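Side-chain contacts in ThiJ/pfpI family protein (Bacillus anthracis, PDB 3EFE), which has no established function but belongs to the DJ-1/PfpI family, whose members include chaperones, deglycase-like enzymes and peptidases, and may act in a related way: residues M16-Y21 and G57-K62; G22-E27 and E175-I180; T106-I111 and D116-M121. All blocks are in the same frame, centred on the assembly; numbering follows the deposited sequence.

Contact 1 (M16-Y21 and G57-K62); sequences MSDWEY and GGLRIK
Asp18 reaches across to Gly57 with its carboxylate, and the one hydrogen bond of the contact runs from Gly57 N to Asp18 OD2 at 2.8 Å. The amide comes in on the syn side of this oxygen but lies 34° out of the carboxylate plane, and the N-H...O angle of 142° leaves the bond noticeably bent. A chi1 of -57° sets CG beside the backbone N and anti to the carbonyl carbon, carrying the acid toward the loop. Gly57 brings no side chain to this meeting, and its CA sits 3.5 Å from Asp18 OD2.

The other oxygen faces a different neighbour: Leu59 CD1 lies 3.4 Å from Asp18 OD1, an apolar methyl against a buried oxygen. That oxygen finds its polar partner in Thr55 OG1, which also bonds Leu59 N, so a single acid and a single hydroxyl between them hold several points of the loop 55-59. This illustrates how a buried carboxylate can organise a turn, through one backbone N-H directly and a second by way of a threonine hydroxyl.

The loop joins strands 53-54 and 60-61 of a small antiparallel hairpin, set against the segment that leads into helix 18-30 and beside the second subunit, where Ile25 of that subunit packs on Asp18 and Leu10 of that subunit on Leu59.

Contact 2 (G22-E27 and E175-I180); sequences GYLIAE and EVLKKI
Leu24 lies against Val176 and Leu177 of the other helix, and both of its methyls work. With CG anti to the backbone N (chi1 -174°), the fork is thrown forward between these two residues. CD2 meets Val176 CG2 at 3.6 Å, and the two side chains cross at about a right angle. Leu24 CD1 lies 3.7 Å from Val176 CB, so the fork of Leu24 sits against the branch point of the valine as well as a methyl. The same CD1 approaches Leu177 CD1 at 3.6 Å, but here the chains slide past each other in opposite directions.

One turn on, Glu27 adds a looser touch through its stem alone: its CB is 4.5 Å from Leu177 CD2. Its carboxylate turns elsewhere, forming a salt bridge through OE2 with Arg32 and a weak hydrogen bond with Trp191 NE1. Apolar stem and charged end thus serve different partners.

The axes of segments 22-27 and 175-179 approach to 10.6 Å, their N-to-C directions 36° apart. Beneath them runs the central sheet: Leu24 also packs on Ile79 and Val176 on Leu77, both of strand 77-80. Two neighbouring helices running in roughly the same direction over one face of a mainly parallel sheet are characteristic of the three-layered alpha/beta/alpha sandwich, the flavodoxin-like fold of the DJ-1/PfpI family.

Contact 3 (T106-I111 and D116-M121); sequences TIVAAI and DALANM
Ala110 and Leu118 make the main apolar contact, a meeting of single methyls: Leu118 CD2 lies 3.6 Å from Ala110 CB. The same leucine methyl also approaches Val108 CG2, more loosely, at 4.2 Å. One branch of one leucine therefore spans two strand residues that stand on the same face, two positions apart. Ala110 itself is small, which lets the helix residue come close to the strand, yet the backbones remain well apart, the CA atoms of Ala110 and Leu118 being 8.2 Å from each other. Leu80 of strand 77-80 also touches both Val108 and Leu118, continuing the apolar layer onto the next strand.

The two segments are the arms of a strand-turn-helix unit. Strand 107-111 ends at a sharp turn, and helix 113-119 packs back against the sheet to which the strand belongs. In the DJ-1/PfpI family and its glutaminase relatives this unit is the nucleophile elbow, with a reactive cysteine at the turn. The sequence, which has a cysteine directly after Ile111, is consistent with such a role here.

Polar bonding does not cross between the segments; it lies within the helix end and toward neighbouring elements. At the end of the helix, Asn120 N bonds Asp116 O at 3.0 Å and Met121 N bonds Leu118 O at 3.1 Å, the latter a shorter step as the chain leaves the helix. The strand is held by its sheet neighbours, with backbone hydrogen bonds from Ile107 and Ala109 to Leu78 on one flank and from Val108 to Val162 on the other. Asp116 OD1, on the helix, is hydrogen-bonded to Thr137 OG1.

All three contacts are buried, but in different surroundings. Contacts 2 and 3 lie nearer the centre of the chain and are apolar across their segments, whereas contact 1, farther out, relies on a buried carboxylate and backbone N-H. Helix 18-30 serves both contacts 1 and 2, and both also touch the second subunit; contact 3 does not. Strand 107-111 joins the layers: Ala109 CB meets Val176 CG2 at 3.6 Å, linking contacts 2 and 3 through the face turned away from Leu118. Contact 1 reaches contact 3 at Glu20, whose OE1 is hydrogen-bonded to Gly82 N and merely packs on Ile111 CG2, 3.7 Å away, close to the turn that follows the strand.

Contact 1 (M16-Y21 and G57-K62)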
loop_
_atom_site.group_PDB
_atom_site.type_symbol
_atom_site.label_atom_id
_atom_site.label_comp_id
_atom_site.label_asym_id
_atom_site.label_seq_id
_atom_site.Cartn_x
_atom_site.Cartn_y
_atom_site.Cartn_z
ATOM N N MET D 16 5.763 9.220 -5.157
ATOM C CA MET D 16 6.090 7.859 -4.641
ATOM C C MET D 16 4.881 6.956 -4.788
ATOM O O MET D 16 3.723 7.354 -4.580
ATOM C CB MET D 16 6.664 7.869 -3.232
ATOM C CG MET D 16 5.839 8.552 -2.100
ATOM S SD MET D 16 6.624 8.611 -0.524
ATOM C CE MET D 16 7.248 7.158 -0.512
ATOM N N SER D 17 5.159 5.760 -5.249
ATOM C CA SER D 17 4.142 4.709 -5.486
ATOM C C SER D 17 3.628 4.035 -4.179
ATOM O O SER D 17 4.348 3.278 -3.590
ATOM C CB SER D 17 4.779 3.676 -6.405
ATOM O OG SER D 17 5.144 4.293 -7.648
ATOM N N ASP D 18 2.373 4.292 -3.813
ATOM C CA ASP D 18 1.756 3.919 -2.536
ATOM C C ASP D 18 1.679 2.437 -2.257
ATOM O O ASP D 18 1.805 2.004 -1.093
ATOM C CB ASP D 18 0.306 4.443 -2.451
ATOM C CG ASP D 18 0.215 5.980 -2.646
ATOM O OD1 ASP D 18 -0.171 6.710 -1.723
ATOM O OD2 ASP D 18 0.546 6.432 -3.732
ATOM N N TRP D 19 1.493 1.651 -3.308
ATOM C CA TRP D 19 1.254 0.245 -3.114
ATOM C C TRP D 19 2.558 -0.448 -2.781
ATOM O O TRP D 19 2.539 -1.566 -2.328
ATOM C CB TRP D 19 0.545 -0.369 -4.300
ATOM C CG TRP D 19 1.378 -0.522 -5.437
ATOM C CD1 TRP D 19 2.116 -1.608 -5.751
ATOM C CD2 TRP D 19 1.629 0.449 -6.438
ATOM N NE1 TRP D 19 2.787 -1.390 -6.854
ATOM C CE2 TRP D 19 2.538 -0.121 -7.309
ATOM C CE3 TRP D 19 1.224 1.787 -6.634
ATOM C CZ2 TRP D 19 3.031 0.546 -8.425
ATOM C CZ3 TRP D 19 1.674 2.440 -7.736
ATOM C CH2 TRP D 19 2.597 1.831 -8.618
ATOM N N GLU D 20 3.690 0.245 -2.935
ATOM C CA GLU D 20 4.988 -0.453 -2.988
ATOM C C GLU D 20 5.595 -0.589 -1.568
ATOM O O GLU D 20 6.304 -1.559 -1.281
ATOM C CB GLU D 20 5.926 0.193 -3.989
ATOM C CG GLU D 20 5.537 -0.164 -5.393
ATOM C CD GLU D 20 6.337 0.448 -6.425
ATOM O OE1 GLU D 20 7.315 1.176 -6.106
ATOM O OE2 GLU D 20 6.005 0.159 -7.613
ATOM N N TYR D 21 5.253 0.327 -0.683
ATOM C CA TYR D 21 5.825 0.382 0.699
ATOM C C TYR D 21 4.816 0.118 1.786
ATOM O O TYR D 21 5.227 -0.039 2.894
ATOM C CB TYR D 21 6.610 1.697 1.013
ATOM C CG TYR D 21 5.774 2.865 0.752
ATOM C CD1 TYR D 21 4.778 3.241 1.645
ATOM C CD2 TYR D 21 5.839 3.531 -0.493
ATOM C CE1 TYR D 21 3.920 4.271 1.332
ATOM C CE2 TYR D 21 4.999 4.556 -0.767
ATOM C CZ TYR D 21 4.071 4.931 0.131
ATOM O OH TYR D 21 3.233 5.936 -0.156
ATOM N N GLY D 57 -0.770 8.339 -5.350
ATOM C CA GLY D 57 -2.133 8.227 -4.973
ATOM C C GLY D 57 -2.725 9.542 -4.480
ATOM O O GLY D 57 -3.916 9.643 -4.262
ATOM N N GLY D 58 -1.919 10.580 -4.329
ATOM C CA GLY D 58 -2.450 11.914 -4.036
ATOM C C GLY D 58 -2.400 12.275 -2.587
ATOM O O GLY D 58 -3.007 13.235 -2.183
ATOM N N LEU D 59 -1.680 11.503 -1.764
ATOM C CA LEU D 59 -1.640 11.779 -0.344
ATOM C C LEU D 59 -0.591 12.834 -0.056
ATOM O O LEU D 59 0.519 12.659 -0.432
ATOM C CB LEU D 59 -1.334 10.509 0.403
ATOM C CG LEU D 59 -2.217 9.267 0.239
ATOM C CD1 LEU D 59 -1.492 8.177 1.084
ATOM C CD2 LEU D 59 -3.694 9.531 0.680
ATOM N N ARG D 60 -0.942 13.936 0.609
ATOM C CA ARG D 60 0.048 14.976 0.959
ATOM C C ARG D 60 0.714 14.679 2.297
ATOM O O ARG D 60 0.080 14.691 3.323
ATOM C CB ARG D 60 -0.562 16.366 0.993
ATOM C CG ARG D 60 -1.566 16.685 -0.141
ATOM C CD ARG D 60 -1.069 17.610 -1.280
ATOM N NE ARG D 60 0.093 18.454 -0.919
ATOM C CZ ARG D 60 0.185 19.331 0.095
ATOM N NH1 ARG D 60 1.337 19.999 0.249
ATOM N NH2 ARG D 60 -0.814 19.531 0.970
ATOM N N ILE D 61 2.011 14.429 2.269
ATOM C CA ILE D 61 2.719 13.963 3.427
ATOM C C ILE D 61 3.795 14.953 3.867
ATOM O O ILE D 61 4.528 15.482 3.056
ATOM C CB ILE D 61 3.358 12.548 3.111
ATOM C CG1 ILE D 61 2.223 11.535 2.870
ATOM C CG2 ILE D 61 4.388 12.116 4.191
ATOM C CD1 ILE D 61 2.697 10.184 2.235
ATOM N N LYS D 62 3.946 15.106 5.160
ATOM C CA LYS D 62 4.906 16.015 5.749
ATOM C C LYS D 62 6.081 15.189 6.157
ATOM O O LYS D 62 5.938 14.330 7.046
ATOM C CB LYS D 62 4.276 16.704 6.982
ATOM C CG LYS D 62 5.122 17.791 7.695
ATOM C CD LYS D 62 5.669 18.882 6.688
ATOM C CE LYS D 62 6.501 20.047 7.379
ATOM N NZ LYS D 62 6.118 20.240 8.824
#

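Contact 2 (G22-E27 and E175-I180)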
loop_
_atom_site.group_PDB
_atom_site.type_symbol
_atom_site.label_atom_id
_atom_site.label_comp_id
_atom_site.label_asym_id
_atom_site.label_seq_id
_atom_site.Cartn_x
_atom_site.Cartn_y
_atom_site.Cartn_z
ATOM N N GLY D 22 3.536 -0.037 1.465
ATOM C CA GLY D 22 2.470 -0.058 2.461
ATOM C C GLY D 22 2.472 -1.184 3.492
ATOM O O GLY D 22 2.286 -0.944 4.659
ATOM N N TYR D 23 2.606 -2.411 3.010
ATOM C CA TYR D 23 2.847 -3.603 3.809
ATOM C C TYR D 23 4.066 -3.459 4.714
ATOM O O TYR D 23 4.006 -3.714 5.941
ATOM C CB TYR D 23 3.095 -4.785 2.879
ATOM C CG TYR D 23 1.899 -5.354 2.056
ATOM C CD1 TYR D 23 0.794 -5.882 2.685
ATOM C CD2 TYR D 23 1.943 -5.406 0.656
ATOM C CE1 TYR D 23 -0.219 -6.426 1.985
ATOM C CE2 TYR D 23 0.881 -5.928 -0.090
ATOM C CZ TYR D 23 -0.185 -6.447 0.594
ATOM O OH TYR D 23 -1.250 -6.995 -0.069
ATOM N N LEU D 24 5.189 -3.080 4.121
ATOM C CA LEU D 24 6.420 -3.041 4.889
ATOM C C LEU D 24 6.351 -2.047 6.030
ATOM O O LEU D 24 6.599 -2.381 7.169
ATOM C CB LEU D 24 7.621 -2.740 3.965
ATOM C CG LEU D 24 9.022 -2.794 4.575
ATOM C CD1 LEU D 24 9.266 -4.143 5.453
ATOM C CD2 LEU D 24 10.059 -2.617 3.489
ATOM N N ILE D 25 6.003 -0.810 5.723
ATOM C CA ILE D 25 6.014 0.230 6.732
ATOM C C ILE D 25 4.970 0.057 7.891
ATOM O O ILE D 25 5.215 0.426 9.044
ATOM C CB ILE D 25 6.007 1.667 6.086
ATOM C CG1 ILE D 25 4.698 1.972 5.362
ATOM C CG2 ILE D 25 7.258 1.859 5.314
ATOM C CD1 ILE D 25 4.376 3.474 5.285
ATOM N N ALA D 26 3.815 -0.520 7.547
ATOM C CA ALA D 26 2.749 -0.784 8.489
ATOM C C ALA D 26 3.162 -1.860 9.464
ATOM O O ALA D 26 2.866 -1.836 10.658
ATOM C CB ALA D 26 1.484 -1.168 7.692
ATOM N N GLU D 27 3.850 -2.863 8.999
ATOM C CA GLU D 27 4.238 -3.969 9.894
ATOM C C GLU D 27 5.379 -3.556 10.851
ATOM O O GLU D 27 5.423 -3.959 12.014
ATOM C CB GLU D 27 4.673 -5.177 9.059
ATOM C CG GLU D 27 3.565 -5.865 8.314
ATOM C CD GLU D 27 2.398 -6.304 9.190
ATOM O OE1 GLU D 27 2.493 -6.233 10.434
ATOM O OE2 GLU D 27 1.380 -6.743 8.627
ATOM N N GLU D 175 11.101 -10.029 2.315
ATOM C CA GLU D 175 12.556 -10.068 2.289
ATOM C C GLU D 175 13.155 -9.039 3.211
ATOM O O GLU D 175 14.134 -9.340 3.856
ATOM C CB GLU D 175 13.118 -9.828 0.820
ATOM C CG GLU D 175 12.795 -10.933 -0.246
ATOM C CD GLU D 175 13.436 -12.271 0.067
ATOM O OE1 GLU D 175 14.269 -12.330 1.010
ATOM O OE2 GLU D 175 13.071 -13.278 -0.602
ATOM N N VAL D 176 12.607 -7.826 3.283
ATOM C CA VAL D 176 13.146 -6.823 4.220
ATOM C C VAL D 176 12.962 -7.300 5.631
ATOM O O VAL D 176 13.894 -7.250 6.440
ATOM C CB VAL D 176 12.507 -5.420 4.068
ATOM C CG1 VAL D 176 13.050 -4.439 5.121
ATOM C CG2 VAL D 176 12.789 -4.915 2.726
ATOM N N LEU D 177 11.775 -7.827 5.898
ATOM C CA LEU D 177 11.363 -8.234 7.248
ATOM C C LEU D 177 12.288 -9.323 7.779
ATOM O O LEU D 177 12.690 -9.287 8.930
ATOM C CB LEU D 177 9.902 -8.701 7.241
ATOM C CG LEU D 177 8.744 -7.801 7.755
ATOM C CD1 LEU D 177 9.083 -6.374 8.217
ATOM C CD2 LEU D 177 7.553 -7.823 6.846
ATOM N N LYS D 178 12.599 -10.273 6.898
ATOM C CA LYS D 178 13.509 -11.351 7.120
ATOM C C LYS D 178 14.935 -10.860 7.286
ATOM O O LYS D 178 15.577 -11.254 8.188
ATOM C CB LYS D 178 13.441 -12.281 5.940
ATOM C CG LYS D 178 14.177 -13.592 6.073
ATOM C CD LYS D 178 13.666 -14.410 4.877
ATOM C CE LYS D 178 14.261 -15.785 4.777
ATOM N NZ LYS D 178 15.730 -15.704 4.327
ATOM N N LYS D 179 15.421 -9.982 6.427
ATOM C CA LYS D 179 16.790 -9.472 6.580
ATOM C C LYS D 179 16.979 -8.876 7.960
ATOM O O LYS D 179 17.939 -9.178 8.582
ATOM C CB LYS D 179 17.140 -8.426 5.467
ATOM C CG LYS D 179 18.583 -7.834 5.462
ATOM C CD LYS D 179 19.681 -8.881 5.121
ATOM C CE LYS D 179 21.037 -8.737 6.017
ATOM N NZ LYS D 179 22.180 -9.835 5.806
ATOM N N ILE D 180 16.073 -8.008 8.430
ATOM C CA ILE D 180 16.234 -7.338 9.739
ATOM C C ILE D 180 15.819 -8.145 10.989
ATOM O O ILE D 180 15.954 -7.665 12.144
ATOM C CB ILE D 180 15.573 -5.930 9.740
ATOM C CG1 ILE D 180 14.030 -5.988 9.752
ATOM C CG2 ILE D 180 16.066 -5.088 8.499
ATOM C CD1 ILE D 180 13.433 -4.685 10.125
#

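Contact 3 (T106-I111 and D116-M121)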
loop_
_atom_site.group_PDB
_atom_site.type_symbol
_atom_site.label_atom_id
_atom_site.label_comp_id
_atom_site.label_asym_id
_atom_site.label_seq_id
_atom_site.Cartn_x
_atom_site.Cartn_y
_atom_site.Cartn_z
ATOM N N THR D 106 24.315 -0.128 6.268
ATOM C CA THR D 106 22.888 0.134 6.411
ATOM C C THR D 106 22.136 -0.717 5.384
ATOM O O THR D 106 22.595 -0.845 4.246
ATOM C CB THR D 106 22.540 1.608 6.321
ATOM O OG1 THR D 106 21.840 1.836 5.146
ATOM C CG2 THR D 106 23.720 2.485 6.367
ATOM N N ILE D 107 21.065 -1.405 5.825
ATOM C CA ILE D 107 20.223 -2.243 4.940
ATOM C C ILE D 107 19.458 -1.264 4.024
ATOM O O ILE D 107 18.749 -0.384 4.511
ATOM C CB ILE D 107 19.181 -3.091 5.723
ATOM C CG1 ILE D 107 19.829 -3.859 6.893
ATOM C CG2 ILE D 107 18.322 -3.999 4.792
ATOM C CD1 ILE D 107 20.980 -4.706 6.545
ATOM N N VAL D 108 19.664 -1.370 2.716
ATOM C CA VAL D 108 18.889 -0.548 1.772
ATOM C C VAL D 108 17.946 -1.414 0.954
ATOM O O VAL D 108 18.324 -2.443 0.417
ATOM C CB VAL D 108 19.722 0.539 0.926
ATOM C CG1 VAL D 108 21.178 0.483 1.231
ATOM C CG2 VAL D 108 19.333 0.540 -0.573
ATOM N N ALA D 109 16.687 -1.002 0.955
ATOM C CA ALA D 109 15.587 -1.746 0.351
ATOM C C ALA D 109 15.014 -0.822 -0.714
ATOM O O ALA D 109 14.459 0.230 -0.331
ATOM C CB ALA D 109 14.522 -2.065 1.405
ATOM N N ALA D 110 15.201 -1.200 -2.006
ATOM C CA ALA D 110 14.785 -0.431 -3.219
ATOM C C ALA D 110 13.759 -1.207 -4.002
ATOM O O ALA D 110 13.919 -2.377 -4.247
ATOM C CB ALA D 110 15.968 -0.179 -4.141
ATOM N N ILE D 111 12.695 -0.572 -4.415
ATOM C CA ILE D 111 11.629 -1.281 -5.131
ATOM C C ILE D 111 11.395 -0.434 -6.389
ATOM O O ILE D 111 11.463 0.788 -6.359
ATOM C CB ILE D 111 10.344 -1.524 -4.272
ATOM C CG1 ILE D 111 9.324 -2.321 -5.055
ATOM C CG2 ILE D 111 9.707 -0.154 -3.672
ATOM C CD1 ILE D 111 8.385 -3.087 -4.233
ATOM N N ASP D 116 16.405 0.995 -10.559
ATOM C CA ASP D 116 17.074 1.717 -11.627
ATOM C C ASP D 116 17.897 2.937 -11.163
ATOM O O ASP D 116 18.991 3.151 -11.694
ATOM C CB ASP D 116 16.063 2.082 -12.717
ATOM C CG ASP D 116 15.601 0.851 -13.498
ATOM O OD1 ASP D 116 16.275 -0.201 -13.335
ATOM O OD2 ASP D 116 14.625 0.907 -14.289
ATOM N N ALA D 117 17.461 3.693 -10.151
ATOM C CA ALA D 117 18.357 4.766 -9.604
ATOM C C ALA D 117 19.724 4.203 -9.167
ATOM O O ALA D 117 20.798 4.760 -9.492
ATOM C CB ALA D 117 17.727 5.467 -8.473
ATOM N N LEU D 118 19.662 3.081 -8.464
ATOM C CA LEU D 118 20.805 2.405 -7.933
ATOM C C LEU D 118 21.636 1.753 -9.017
ATOM O O LEU D 118 22.859 1.797 -8.980
ATOM C CB LEU D 118 20.358 1.300 -6.948
ATOM C CG LEU D 118 20.241 1.571 -5.444
ATOM C CD1 LEU D 118 19.677 2.906 -5.117
ATOM C CD2 LEU D 118 19.403 0.509 -4.812
ATOM N N ALA D 119 20.976 1.045 -9.919
ATOM C CA ALA D 119 21.648 0.472 -11.092
ATOM C C ALA D 119 22.480 1.528 -11.837
ATOM O O ALA D 119 23.642 1.304 -12.179
ATOM C CB ALA D 119 20.627 -0.160 -12.019
ATOM N N ASN D 120 21.925 2.707 -12.048
ATOM C CA ASN D 120 22.713 3.755 -12.691
ATOM C C ASN D 120 23.834 4.434 -11.897
ATOM O O ASN D 120 24.542 5.281 -12.444
ATOM C CB ASN D 120 21.815 4.842 -13.259
ATOM C CG ASN D 120 22.457 5.541 -14.514
ATOM O OD1 ASN D 120 22.399 6.760 -14.653
ATOM N ND2 ASN D 120 23.023 4.743 -15.416
ATOM N N MET D 121 24.019 4.085 -10.632
ATOM C CA MET D 121 25.111 4.685 -9.818
ATOM C C MET D 121 26.275 3.690 -9.639
ATOM O O MET D 121 27.314 4.003 -9.025
ATOM C CB MET D 121 24.574 5.192 -8.481
ATOM C CG MET D 121 23.639 6.300 -8.637
ATOM S SD MET D 121 24.414 7.900 -8.600
ATOM C CE MET D 121 23.219 8.676 -9.630
#